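Local structure of putative transcriptional regulator, sugar-binding family (Arthrobacter aurescens, 3NZE) at residues A[66-71]-A[153-158]; A[226-231]-A[249-254]. The protein probably acts as a DNA-binding transcriptional regulator of the SorC family that responds to a sugar ligand. All blocks are in the same frame, centred on the assembly; numbering follows the deposited sequence.

Contact 1: residues A[66-71]-A[153-158]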
ATOM      1  N   ALA A  66       6.059   4.798   3.554  1.00 20.25           N
ATOM      2  CA  ALA A  66       6.877   5.825   2.921  1.00 23.65           C
ATOM      3  C   ALA A  66       6.252   6.288   1.600  1.00 19.20           C
ATOM      4  O   ALA A  66       6.218   7.473   1.305  1.00 21.42           O
ATOM      5  CB  ALA A  66       8.300   5.319   2.702  1.00 27.16           C
ATOM      6  N   THR A  67       5.719   5.348   0.831  1.00 20.85           N
ATOM      7  CA  THR A  67       5.098   5.723  -0.429  1.00 19.68           C
ATOM      8  C   THR A  67       3.871   6.590  -0.183  1.00 18.05           C
ATOM      9  O   THR A  67       3.715   7.642  -0.785  1.00 18.49           O
ATOM     10  CB  THR A  67       4.733   4.494  -1.263  1.00 17.39           C
ATOM     11  OG1 THR A  67       5.938   3.780  -1.563  1.00 20.43           O
ATOM     12  CG2 THR A  67       4.052   4.923  -2.585  1.00 17.35           C
ATOM     13  N   LEU A  68       3.002   6.146   0.712  1.00 16.50           N
ATOM     14  CA  LEU A  68       1.784   6.895   0.977  1.00 17.89           C
ATOM     15  C   LEU A  68       2.061   8.267   1.603  1.00 20.40           C
ATOM     16  O   LEU A  68       1.293   9.216   1.421  1.00 18.41           O
ATOM     17  CB  LEU A  68       0.835   6.066   1.838  1.00 20.50           C
ATOM     18  CG  LEU A  68      -0.345   5.505   1.046  1.00 23.11           C
ATOM     19  CD1 LEU A  68      -1.218   6.683   0.617  1.00 20.17           C
ATOM     20  CD2 LEU A  68       0.127   4.704  -0.171  1.00 22.35           C
ATOM     21  N   SER A  69       3.170   8.380   2.320  1.00 19.65           N
ATOM     22  CA  SER A  69       3.546   9.677   2.868  1.00 22.40           C
ATOM     23  C   SER A  69       3.787  10.651   1.719  1.00 24.31           C
ATOM     24  O   SER A  69       3.267  11.765   1.717  1.00 22.00           O
ATOM     25  CB  SER A  69       4.805   9.563   3.716  1.00 20.52           C
ATOM     26  OG  SER A  69       5.006  10.758   4.446  1.00 23.96           O
ATOM     27  N   ALA A  70       4.576  10.217   0.739  1.00 20.47           N
ATOM     28  CA  ALA A  70       4.844  11.050  -0.435  1.00 19.23           C
ATOM     29  C   ALA A  70       3.548  11.409  -1.156  1.00 17.74           C
ATOM     30  O   ALA A  70       3.329  12.564  -1.521  1.00 20.16           O
ATOM     31  CB  ALA A  70       5.821  10.363  -1.368  1.00 17.59           C
ATOM     32  N   VAL A  71       2.683  10.420  -1.365  1.00 19.88           N
ATOM     33  CA  VAL A  71       1.383  10.670  -1.966  1.00 17.29           C
ATOM     34  C   VAL A  71       0.598  11.733  -1.193  1.00 18.72           C
ATOM     35  O   VAL A  71       0.028  12.656  -1.786  1.00 19.04           O
ATOM     36  CB  VAL A  71       0.571   9.369  -2.047  1.00 19.68           C
ATOM     37  CG1 VAL A  71      -0.874   9.629  -2.488  1.00 20.62           C
ATOM     38  CG2 VAL A  71       1.266   8.390  -2.981  1.00 20.66           C
ATOM     39  N   ILE A 153     -12.769   2.702  -1.217  1.00 17.93           N
ATOM     40  CA  ILE A 153     -11.504   2.621  -1.942  0.71 15.67           C
ATOM     41  C   ILE A 153     -10.351   2.337  -0.982  1.00 20.70           C
ATOM     42  O   ILE A 153     -10.436   2.610   0.226  1.00 19.25           O
ATOM     43  CB  ILE A 153     -11.200   3.890  -2.809  0.71 21.64           C
ATOM     44  CG1 ILE A 153     -10.720   5.062  -1.956  0.71 20.59           C
ATOM     45  CG2 ILE A 153     -12.410   4.277  -3.671  0.71 24.86           C
ATOM     46  CD1 ILE A 153     -10.380   6.312  -2.786  0.71 22.71           C
ATOM     47  N   ALA A 154      -9.290   1.729  -1.507  1.00 16.51           N
ATOM     48  CA  ALA A 154      -8.096   1.428  -0.709  1.00 17.04           C
ATOM     49  C   ALA A 154      -6.911   2.013  -1.447  1.00 17.94           C
ATOM     50  O   ALA A 154      -6.844   1.920  -2.663  1.00 17.40           O
ATOM     51  CB  ALA A 154      -7.912  -0.077  -0.548  1.00 15.75           C
ATOM     52  N   ILE A 155      -5.981   2.623  -0.719  1.00 15.02           N
ATOM     53  CA  ILE A 155      -4.798   3.200  -1.349  1.00 12.35           C
ATOM     54  C   ILE A 155      -3.582   2.677  -0.635  1.00 14.99           C
ATOM     55  O   ILE A 155      -3.510   2.753   0.591  1.00 15.82           O
ATOM     56  CB  ILE A 155      -4.787   4.738  -1.247  1.00 18.81           C
ATOM     57  CG1 ILE A 155      -6.131   5.316  -1.695  1.00 18.29           C
ATOM     58  CG2 ILE A 155      -3.642   5.316  -2.087  1.00 16.48           C
ATOM     59  CD1 ILE A 155      -6.299   6.811  -1.417  1.00 17.85           C
ATOM     60  N   PHE A 156      -2.618   2.160  -1.388  1.00 16.07           N
ATOM     61  CA  PHE A 156      -1.478   1.486  -0.773  1.00 15.88           C
ATOM     62  C   PHE A 156      -0.256   1.410  -1.666  1.00 16.65           C
ATOM     63  O   PHE A 156      -0.360   1.404  -2.894  1.00 17.09           O
ATOM     64  CB  PHE A 156      -1.848   0.066  -0.330  1.00 16.21           C
ATOM     65  CG  PHE A 156      -2.492  -0.776  -1.416  1.00 13.54           C
ATOM     66  CD1 PHE A 156      -1.716  -1.510  -2.305  1.00 13.02           C
ATOM     67  CD2 PHE A 156      -3.869  -0.832  -1.524  1.00 15.46           C
ATOM     68  CE1 PHE A 156      -2.312  -2.297  -3.293  1.00 16.57           C
ATOM     69  CE2 PHE A 156      -4.478  -1.620  -2.507  1.00 16.84           C
ATOM     70  CZ  PHE A 156      -3.695  -2.353  -3.389  1.00 18.56           C
ATOM     71  N   GLY A 157       0.906   1.315  -1.026  1.00 13.98           N
ATOM     72  CA  GLY A 157       2.130   0.955  -1.712  1.00 15.53           C
ATOM     73  C   GLY A 157       2.385  -0.540  -1.558  1.00 16.01           C
ATOM     74  O   GLY A 157       1.521  -1.292  -1.104  1.00 19.16           O
ATOM     75  N   VAL A 158       3.578  -0.978  -1.944  1.00 15.73           N
ATOM     76  CA  VAL A 158       3.915  -2.397  -1.896  1.00 19.00           C
ATOM     77  C   VAL A 158       5.297  -2.577  -1.284  1.00 21.08           C
ATOM     78  O   VAL A 158       6.259  -1.931  -1.713  1.00 23.85           O
ATOM     79  CB  VAL A 158       3.924  -3.017  -3.312  1.00 20.81           C
ATOM     80  CG1 VAL A 158       4.250  -4.511  -3.252  1.00 24.84           C
ATOM     81  CG2 VAL A 158       2.575  -2.815  -3.991  1.00 20.56           C
TER
HETATM   82  O   HOH W   1       5.112   1.255  -2.955  1.00 17.96           O
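Helix 66-73 packs here on strand 153-160, in the parallel part of the central sheet of this putative sugar-binding domain, whose family is grouped with the Rossmann-like folds. L68 and I155 carry the apolar side of the contact; T67 packs on G157, and a water links T67 to V158. L68 divides its two methyls between a side chain and the backbone. CD1 of L68 meets CG2 of I155 at 3.9 Å, and the two side chains cross at about a right angle. CD2 of L68 lies against the peptide joining F156 to G157, 3.6 Å from F156 C and 3.6 Å from G157 N. In I155, chi1 of -49° sets CG1 beside the backbone N and leaves CG2 anti to it, turned to L68. L68 also touches V62 of strand 59-62 and F109 of helix 99-113.

The two backbones come nearest where T67 CA is 5.8 Å from G157 CA. T67 CB is 4.4 Å from G157 CA. A CB on residue 157 would point at the helix and sit very near T67 CB, so the glycine suits the close approach. One water joins the two segments beyond this point. It lies 3.0 Å from T67 OG1 and accepts a bond from V158 N at 2.9 Å.

The contact is small, with 168 Å² buried in all. Direct contact between helix and strand is by van der Waals packing, and the water supplies the polar link. It gives V158 N an acceptor where the helix residues offer that amide no direct bond.

Contact 2: residues A[226-231]-A[249-254]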
ATOM      1  N   ARG A 226      -8.926  -0.133  -5.865  1.00 14.65           N
ATOM      2  CA  ARG A 226      -7.711  -0.334  -5.087  1.00 12.46           C
ATOM      3  C   ARG A 226      -6.557   0.318  -5.835  1.00 17.83           C
ATOM      4  O   ARG A 226      -6.162  -0.136  -6.911  1.00 18.00           O
ATOM      5  CB  ARG A 226      -7.428  -1.824  -4.876  1.00 12.53           C
ATOM      6  CG  ARG A 226      -8.366  -2.493  -3.878  1.00 16.32           C
ATOM      7  CD  ARG A 226      -9.448  -3.274  -4.566  1.00 19.01           C
ATOM      8  NE  ARG A 226      -8.900  -4.343  -5.402  1.00 20.09           N
ATOM      9  CZ  ARG A 226      -9.636  -5.111  -6.192  1.00 19.64           C
ATOM     10  NH1 ARG A 226      -9.057  -6.048  -6.935  1.00 19.94           N
ATOM     11  NH2 ARG A 226     -10.948  -4.937  -6.245  1.00 18.45           N
ATOM     12  N   ILE A 227      -6.028   1.392  -5.267  1.00 15.94           N
ATOM     13  CA  ILE A 227      -5.023   2.200  -5.955  1.00 15.69           C
ATOM     14  C   ILE A 227      -3.672   1.832  -5.387  1.00 17.76           C
ATOM     15  O   ILE A 227      -3.407   2.040  -4.201  1.00 16.13           O
ATOM     16  CB  ILE A 227      -5.251   3.719  -5.777  1.00 16.71           C
ATOM     17  CG1 ILE A 227      -6.584   4.157  -6.393  1.00 24.54           C
ATOM     18  CG2 ILE A 227      -4.161   4.515  -6.464  1.00 18.08           C
ATOM     19  CD1 ILE A 227      -7.786   3.872  -5.553  1.00 31.16           C
ATOM     20  N   CYS A 228      -2.835   1.270  -6.248  1.00 14.96           N
ATOM     21  CA  CYS A 228      -1.539   0.738  -5.864  1.00 13.37           C
ATOM     22  C   CYS A 228      -0.448   1.636  -6.428  1.00 14.05           C
ATOM     23  O   CYS A 228      -0.413   1.905  -7.636  1.00 15.17           O
ATOM     24  CB  CYS A 228      -1.408  -0.682  -6.425  1.00 13.54           C
ATOM     25  SG  CYS A 228       0.166  -1.469  -6.060  1.00 19.34           S
ATOM     26  N   VAL A 229       0.450   2.105  -5.564  1.00 12.19           N
ATOM     27  CA  VAL A 229       1.457   3.076  -5.988  1.00 13.27           C
ATOM     28  C   VAL A 229       2.830   2.502  -5.727  1.00 18.74           C
ATOM     29  O   VAL A 229       3.139   2.142  -4.601  1.00 18.38           O
ATOM     30  CB  VAL A 229       1.342   4.403  -5.223  1.00 15.76           C
ATOM     31  CG1 VAL A 229       2.371   5.392  -5.759  1.00 14.72           C
ATOM     32  CG2 VAL A 229      -0.084   4.969  -5.321  1.00 19.06           C
ATOM     33  N   VAL A 230       3.646   2.418  -6.770  1.00 18.18           N
ATOM     34  CA  VAL A 230       4.960   1.799  -6.665  1.00 18.63           C
ATOM     35  C   VAL A 230       6.064   2.649  -7.285  1.00 18.92           C
ATOM     36  O   VAL A 230       5.900   3.182  -8.371  1.00 18.94           O
ATOM     37  CB  VAL A 230       4.936   0.437  -7.376  1.00 23.88           C
ATOM     38  CG1 VAL A 230       6.345  -0.069  -7.618  1.00 27.44           C
ATOM     39  CG2 VAL A 230       4.133  -0.553  -6.549  1.00 25.78           C
ATOM     40  N   SER A 231       7.201   2.754  -6.599  1.00 21.10           N
ATOM     41  CA  SER A 231       8.367   3.429  -7.172  1.00 23.37           C
ATOM     42  C   SER A 231       9.665   2.696  -6.830  1.00 23.39           C
ATOM     43  O   SER A 231       9.878   2.294  -5.685  1.00 29.22           O
ATOM     44  CB  SER A 231       8.441   4.882  -6.698  1.00 24.62           C
ATOM     45  OG  SER A 231       9.502   5.558  -7.348  1.00 25.90           O
ATOM     46  N   THR A 249      -6.705  -2.387  -8.639  1.00 17.05           N
ATOM     47  CA  THR A 249      -7.502  -2.101  -9.832  1.00 16.14           C
ATOM     48  C   THR A 249      -6.829  -0.995 -10.658  1.00 19.28           C
ATOM     49  O   THR A 249      -6.995  -0.925 -11.876  1.00 19.38           O
ATOM     50  CB  THR A 249      -8.948  -1.665  -9.487  1.00 14.65           C
ATOM     51  OG1 THR A 249      -8.905  -0.534  -8.600  1.00 17.19           O
ATOM     52  CG2 THR A 249      -9.707  -2.792  -8.816  1.00 17.61           C
ATOM     53  N   ASP A 250      -6.082  -0.124  -9.980  1.00 16.84           N
ATOM     54  CA  ASP A 250      -5.417   1.012 -10.598  1.00 15.59           C
ATOM     55  C   ASP A 250      -3.974   1.051 -10.112  1.00 17.74           C
ATOM     56  O   ASP A 250      -3.711   0.938  -8.920  1.00 21.41           O
ATOM     57  CB  ASP A 250      -6.117   2.318 -10.220  1.00 16.64           C
ATOM     58  CG  ASP A 250      -7.576   2.341 -10.646  1.00 24.67           C
ATOM     59  OD1 ASP A 250      -7.878   2.841 -11.752  1.00 20.39           O
ATOM     60  OD2 ASP A 250      -8.421   1.846  -9.881  1.00 26.93           O
ATOM     61  N   LEU A 251      -3.042   1.183 -11.037  1.00 14.13           N
ATOM     62  CA  LEU A 251      -1.629   1.126 -10.683  1.00 15.81           C
ATOM     63  C   LEU A 251      -0.917   2.370 -11.181  1.00 15.26           C
ATOM     64  O   LEU A 251      -1.107   2.778 -12.328  1.00 18.06           O
ATOM     65  CB  LEU A 251      -1.013  -0.122 -11.321  1.00 14.23           C
ATOM     66  CG  LEU A 251       0.499  -0.315 -11.253  1.00 17.44           C
ATOM     67  CD1 LEU A 251       0.924  -0.566  -9.801  1.00 16.03           C
ATOM     68  CD2 LEU A 251       0.923  -1.477 -12.140  1.00 16.23           C
ATOM     69  N   ILE A 252      -0.109   2.987 -10.318  1.00 13.39           N
ATOM     70  CA  ILE A 252       0.750   4.096 -10.722  1.00 17.20           C
ATOM     71  C   ILE A 252       2.191   3.717 -10.402  1.00 16.24           C
ATOM     72  O   ILE A 252       2.492   3.338  -9.270  1.00 16.08           O
ATOM     73  CB  ILE A 252       0.387   5.404  -9.990  1.00 16.24           C
ATOM     74  CG1 ILE A 252      -1.078   5.772 -10.238  1.00 19.39           C
ATOM     75  CG2 ILE A 252       1.298   6.560 -10.453  1.00 17.66           C
ATOM     76  CD1 ILE A 252      -2.003   5.304  -9.162  1.00 19.46           C
ATOM     77  N   LEU A 253       3.076   3.780 -11.397  1.00 14.99           N
ATOM     78  CA  LEU A 253       4.464   3.378 -11.182  1.00 16.70           C
ATOM     79  C   LEU A 253       5.401   4.105 -12.127  1.00 16.11           C
ATOM     80  O   LEU A 253       4.973   4.647 -13.144  1.00 18.67           O
ATOM     81  CB  LEU A 253       4.633   1.861 -11.328  1.00 15.88           C
ATOM     82  CG  LEU A 253       4.747   1.250 -12.732  1.00 14.89           C
ATOM     83  CD1 LEU A 253       5.076  -0.235 -12.640  1.00 22.30           C
ATOM     84  CD2 LEU A 253       3.480   1.449 -13.569  1.00 15.99           C
ATOM     85  N   ASP A 254       6.690   4.125 -11.784  1.00 15.88           N
ATOM     86  CA  ASP A 254       7.654   4.853 -12.593  1.00 16.83           C
ATOM     87  C   ASP A 254       8.037   4.049 -13.827  1.00 19.61           C
ATOM     88  O   ASP A 254       7.907   2.823 -13.845  1.00 19.39           O
ATOM     89  CB  ASP A 254       8.910   5.164 -11.783  1.00 21.03           C
ATOM     90  CG  ASP A 254       9.632   3.911 -11.334  1.00 26.87           C
ATOM     91  OD1 ASP A 254       9.115   3.230 -10.423  1.00 25.68           O
ATOM     92  OD2 ASP A 254      10.710   3.607 -11.904  1.00 23.81           O
TER
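T249 and R226 make the polar start of the parallel strand pair 225-230 and 250-254. T249 OG1 accepts from R226 N at 2.8 Å and donates to D250 OD2 at 2.7 Å. R226 O takes two amides, T249 N in the carbonyl plane on a lone pair and D250 N tilted 28° from it. Over the R226 guanidinium lies T249 CG2, 3.5 Å above the centre of one face. R226 NE bonds L247 O, and NH1 bonds G246 O. With an alanine in place of T249, R226 N is likely to lose this acceptor and the guanidinium its methyl cover.

The middle is tight. C228 N bonds D250 O at 2.8 Å, and C228 O receives I252 N nearly in line with its C=O. The side chains of I227 and I252 lie side by side, I227 CG2 3.5 Å from I252 CD1. The far end is looser: V230 O is 3.6 Å from D254 N. S231 is partly exposed, as is T249.

D254 N-caps helix 255-261, and its OD1 bonds S257 OG and G232 N. Helix 236-244, in the beta-alpha-beta crossover, sets L239 against V230, L251 and L253. Helix 35-50 packs on V229 from the other face.

In the fold
Contacts 1 and 2 share one sheet, in which strands 153-160 and 225-230 are neighbours. Their centres lie about 9 Å apart. Probable backbone hydrogen bonds join them: A154 O to I227 N at 2.8 Å and F156 O to V229 N at 2.9 Å. V158 CG2 also lies 3.4 Å from C228 SG. The helix of contact 1 also reaches contact 2, through T67 CG2 at 3.6 Å from V229 O. Contact 1 ties a helix to the sheet, while contact 2 continues the sheet from strand 225-230 to the parallel strand 250-254. Both lie away from the calcium sites T96 and E118, seen in a crystal structure; no calcium is bound to this chain in the model.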